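Local coordinates for protein transcription regulator AmtR (Mycobacterium smegmatis, PDB 5E57) that probably binds DNA as a TetR-family transcription regulator, pairing a helix-turn-helix domain with a ligand-binding domain and taking part in nitrogen regulation, at residues 84-87 / 88-92; 171-174 / 175-179. One frame throughout, in Å; residues are numbered along the deposited sequence.

Contact 1: residues 84-87 / 88-92; sequences RLHA and LVIYD
The carbonyl oxygen of L85 receives the backbone N of V89 at 2.9 Å, a nearly straight bond and the shortest of four that carry helix 82-98 through this turn. The neighbouring bonds, from L88 N to R84 O, from I90 N to H86 O and from Y91 N to A87 O, are slightly longer. They are the regular i to i+4 bonds of a buried alpha-helix, whose side chains here touch helices 65-75, 118-142, 173-183 and 191-202. V89 also lays a methyl against the same carbonyl: CG2 stands 3.4 Å from L85 O, and the side chains of L85 and V89 meet obliquely, L85 CD1 4.1 Å from V89 CG2. One residue further along, H86 and I90 form the next i to i+4 pair. The imidazole swings toward the carbonyl side of its own residue (chi1 -161°), and the arm of I90 runs back beside its own backbone N (chi1 -62°), which brings CG1 to 3.7 Å from H86 CE1 and CD1 to 3.8 Å from the same atom. H86 ND1 is hydrogen-bonded to T198 OG1, whereas R84 reaches L74 O and P80 O with its guanidinium group. The buried imidazole is therefore held at ND1 by a hydroxyl and otherwise packed largely by apolar side chains, among them I90 and W175, which would probably disfavour a charged ring.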
# COMPACT_ATOMS: atom_id res chain seq x y z
N ARG A 84 -15.74 -11.62 12.27
CA ARG A 84 -16.36 -10.37 11.83
C ARG A 84 -15.37 -9.56 10.98
O ARG A 84 -15.69 -9.09 9.87
CB ARG A 84 -16.91 -9.59 13.03
CG ARG A 84 -18.24 -10.21 13.53
CD ARG A 84 -18.87 -9.30 14.56
NE ARG A 84 -18.13 -9.34 15.78
CZ ARG A 84 -17.89 -8.32 16.61
NH1 ARG A 84 -18.24 -7.09 16.36
NH2 ARG A 84 -17.22 -8.58 17.71
N LEU A 85 -14.17 -9.47 11.51
CA LEU A 85 -13.06 -8.90 10.84
C LEU A 85 -12.78 -9.64 9.54
O LEU A 85 -12.73 -9.03 8.49
CB LEU A 85 -11.86 -8.95 11.72
CG LEU A 85 -10.56 -8.44 11.08
CD1 LEU A 85 -10.74 -6.99 10.69
CD2 LEU A 85 -9.43 -8.55 12.09
N HIS A 86 -12.69 -10.95 9.62
CA HIS A 86 -12.57 -11.75 8.41
C HIS A 86 -13.55 -11.38 7.33
O HIS A 86 -13.15 -11.21 6.19
CB HIS A 86 -12.61 -13.24 8.67
CG HIS A 86 -12.04 -14.04 7.53
ND1 HIS A 86 -12.84 -14.62 6.57
CD2 HIS A 86 -10.77 -14.27 7.15
CE1 HIS A 86 -12.07 -15.21 5.66
NE2 HIS A 86 -10.82 -15.04 6.01
N ALA A 87 -14.83 -11.23 7.68
CA ALA A 87 -15.84 -10.99 6.71
C ALA A 87 -15.60 -9.58 6.13
O ALA A 87 -15.78 -9.38 4.93
CB ALA A 87 -17.22 -11.06 7.32
N LEU A 88 -15.24 -8.61 6.97
CA LEU A 88 -15.00 -7.28 6.43
C LEU A 88 -13.82 -7.31 5.41
O LEU A 88 -13.91 -6.69 4.38
CB LEU A 88 -14.67 -6.31 7.57
CG LEU A 88 -14.27 -4.87 7.20
CD1 LEU A 88 -15.31 -4.18 6.36
CD2 LEU A 88 -14.01 -4.09 8.50
N VAL A 89 -12.76 -8.02 5.75
CA VAL A 89 -11.55 -8.06 4.91
C VAL A 89 -11.93 -8.67 3.55
O VAL A 89 -11.61 -8.13 2.48
CB VAL A 89 -10.47 -8.91 5.60
CG1 VAL A 89 -9.31 -9.18 4.71
CG2 VAL A 89 -9.91 -8.19 6.82
N ILE A 90 -12.68 -9.77 3.56
CA ILE A 90 -13.00 -10.38 2.26
C ILE A 90 -13.82 -9.39 1.45
O ILE A 90 -13.51 -9.12 0.32
CB ILE A 90 -13.77 -11.67 2.40
CG1 ILE A 90 -12.93 -12.68 3.15
CG2 ILE A 90 -14.26 -12.20 1.04
CD1 ILE A 90 -11.52 -12.92 2.67
N TYR A 91 -14.82 -8.79 2.06
CA TYR A 91 -15.72 -7.94 1.35
C TYR A 91 -15.00 -6.79 0.81
O TYR A 91 -15.18 -6.40 -0.36
CB TYR A 91 -16.85 -7.46 2.27
CG TYR A 91 -17.84 -6.53 1.61
CD1 TYR A 91 -18.91 -7.05 0.85
CD2 TYR A 91 -17.72 -5.17 1.72
CE1 TYR A 91 -19.83 -6.21 0.24
CE2 TYR A 91 -18.69 -4.30 1.15
CZ TYR A 91 -19.75 -4.82 0.40
OH TYR A 91 -20.72 -4.02 -0.20
N ASP A 92 -14.17 -6.20 1.64
CA ASP A 92 -13.52 -4.94 1.23
C ASP A 92 -12.43 -5.24 0.18
O ASP A 92 -12.36 -4.59 -0.87
CB ASP A 92 -12.91 -4.27 2.47
CG ASP A 92 -12.61 -2.81 2.28
OD1 ASP A 92 -12.80 -2.26 1.16
OD2 ASP A 92 -12.11 -2.23 3.30

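Contact 2: residues 171-174 / 175-179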
# COMPACT_ATOMS: atom_id res chain seq x y z
N PRO A 171 -8.46 -14.42 -8.45
CA PRO A 171 -9.65 -14.20 -7.65
C PRO A 171 -9.51 -14.71 -6.27
O PRO A 171 -10.37 -14.45 -5.46
CB PRO A 171 -10.79 -14.93 -8.42
CG PRO A 171 -10.20 -15.38 -9.73
CD PRO A 171 -8.69 -15.36 -9.57
N GLU A 172 -8.44 -15.42 -5.94
CA GLU A 172 -8.28 -15.88 -4.57
C GLU A 172 -7.66 -14.76 -3.73
O GLU A 172 -7.56 -14.84 -2.50
CB GLU A 172 -7.47 -17.18 -4.43
CG GLU A 172 -6.54 -17.55 -5.58
CD GLU A 172 -7.27 -18.01 -6.88
OE1 GLU A 172 -8.40 -18.59 -6.83
OE2 GLU A 172 -6.68 -17.79 -7.94
N GLN A 173 -7.28 -13.66 -4.36
CA GLN A 173 -6.46 -12.72 -3.60
C GLN A 173 -7.13 -12.19 -2.32
O GLN A 173 -6.46 -12.04 -1.28
CB GLN A 173 -6.09 -11.55 -4.49
CG GLN A 173 -5.20 -10.52 -3.79
CD GLN A 173 -3.83 -11.02 -3.57
OE1 GLN A 173 -3.54 -12.21 -3.76
NE2 GLN A 173 -2.92 -10.10 -3.18
N PRO A 174 -8.41 -11.84 -2.39
CA PRO A 174 -9.02 -11.42 -1.12
C PRO A 174 -8.88 -12.44 0.01
O PRO A 174 -8.70 -12.04 1.15
CB PRO A 174 -10.49 -11.26 -1.49
CG PRO A 174 -10.50 -10.92 -2.94
CD PRO A 174 -9.31 -11.66 -3.53
N TRP A 175 -8.98 -13.74 -0.31
CA TRP A 175 -8.93 -14.78 0.68
C TRP A 175 -7.59 -14.93 1.25
O TRP A 175 -7.44 -15.28 2.43
CB TRP A 175 -9.50 -16.13 0.15
CG TRP A 175 -10.93 -15.98 -0.36
CD1 TRP A 175 -11.32 -15.58 -1.63
CD2 TRP A 175 -12.13 -16.11 0.40
NE1 TRP A 175 -12.71 -15.52 -1.70
CE2 TRP A 175 -13.23 -15.87 -0.49
CE3 TRP A 175 -12.41 -16.50 1.70
CZ2 TRP A 175 -14.58 -15.92 -0.05
CZ3 TRP A 175 -13.74 -16.55 2.12
CH2 TRP A 175 -14.79 -16.27 1.26
N VAL A 176 -6.58 -14.67 0.43
CA VAL A 176 -5.20 -14.73 0.88
C VAL A 176 -4.95 -13.62 1.88
O VAL A 176 -4.27 -13.80 2.89
CB VAL A 176 -4.25 -14.59 -0.32
CG1 VAL A 176 -2.80 -14.44 0.12
CG2 VAL A 176 -4.42 -15.78 -1.28
N ILE A 177 -5.51 -12.47 1.56
CA ILE A 177 -5.44 -11.33 2.41
C ILE A 177 -6.18 -11.57 3.75
O ILE A 177 -5.71 -11.16 4.79
CB ILE A 177 -6.06 -10.11 1.68
CG1 ILE A 177 -5.13 -9.71 0.53
CG2 ILE A 177 -6.31 -8.95 2.64
CD1 ILE A 177 -3.90 -9.01 0.99
N GLY A 178 -7.33 -12.23 3.66
CA GLY A 178 -8.14 -12.58 4.78
C GLY A 178 -7.37 -13.45 5.73
O GLY A 178 -7.35 -13.16 6.91
N GLU A 179 -6.68 -14.47 5.22
CA GLU A 179 -5.89 -15.29 6.13
C GLU A 179 -4.72 -14.51 6.82
O GLU A 179 -4.51 -14.63 8.02
CB GLU A 179 -5.33 -16.51 5.40
CG GLU A 179 -4.52 -17.31 6.40
CD GLU A 179 -4.22 -18.74 5.97
OE1 GLU A 179 -4.83 -19.23 4.96
OE2 GLU A 179 -3.34 -19.31 6.68
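E172 O is gripped by two backbone N-H groups of the first turn of helix 173-183. V176 N approaches it almost head-on at 3.1 Å, with an N-H...O angle of 153°, while W175 N comes closer, 2.8 Å, but makes only a weak, bent bond. The following carbonyls each take the amide four residues on: I177 N binds Q173 O at 3.0 Å, and G178 N binds P174 O at 2.9 Å. P174 has no N-H to give, but in the opening turn, where backbone N atoms generally have no helical carbonyl four residues back, the missing N-H need cost no helical bond.

Side chains fold back over these carbonyls. The indole of W175, whose CG is set beside its own backbone N (chi1 -57°), presents an edge to the chain that precedes it: E172 O lies near the ring plane, 3.9 Å from CD1, and P171 O is also at that edge. V176 rests CG2 over E172 O, and I177 places CG1 3.2 Å from Q173 O, so a methyl or methylene of each branched side chain lies against a carbonyl of the preceding turn. The Q173 amide makes only loose contact, OE1 4.2 Å from V176 CB, and its side chain touches S162 of helix 151-165.

The turn is wedged between several helices. P174 leans on A93 and S94 of helix 82-98, and I177, like Q173, faces helix 151-165. W175 is packed against A195 of helix 191-202 and against P206 and P207 of the loop beyond, while V176 and I177 reach E147 and L151 of the second subunit, placing the start of this helix beside the dimer contact.

In the fold
Contact 1 lies within helix 82-98 and contact 2 at the start of helix 173-183, so they follow one another along the chain with helices 118-142 and 151-165 between them. Their centres are nevertheless only about 10 Å apart, and the two helices pack directly: I90 CD1 is 3.3 Å from P174 O, and V89 CG1 is 3.6 Å from G178 CA. The missing side chain of G178 leaves room for the end of I90. Both lie in helices that follow the predicted helix-turn-helix in an all-helical chain, consistent with the ligand-binding domain of a TetR-family regulator. Contact 1 is buried within one subunit, whereas contact 2 also touches the partner subunit.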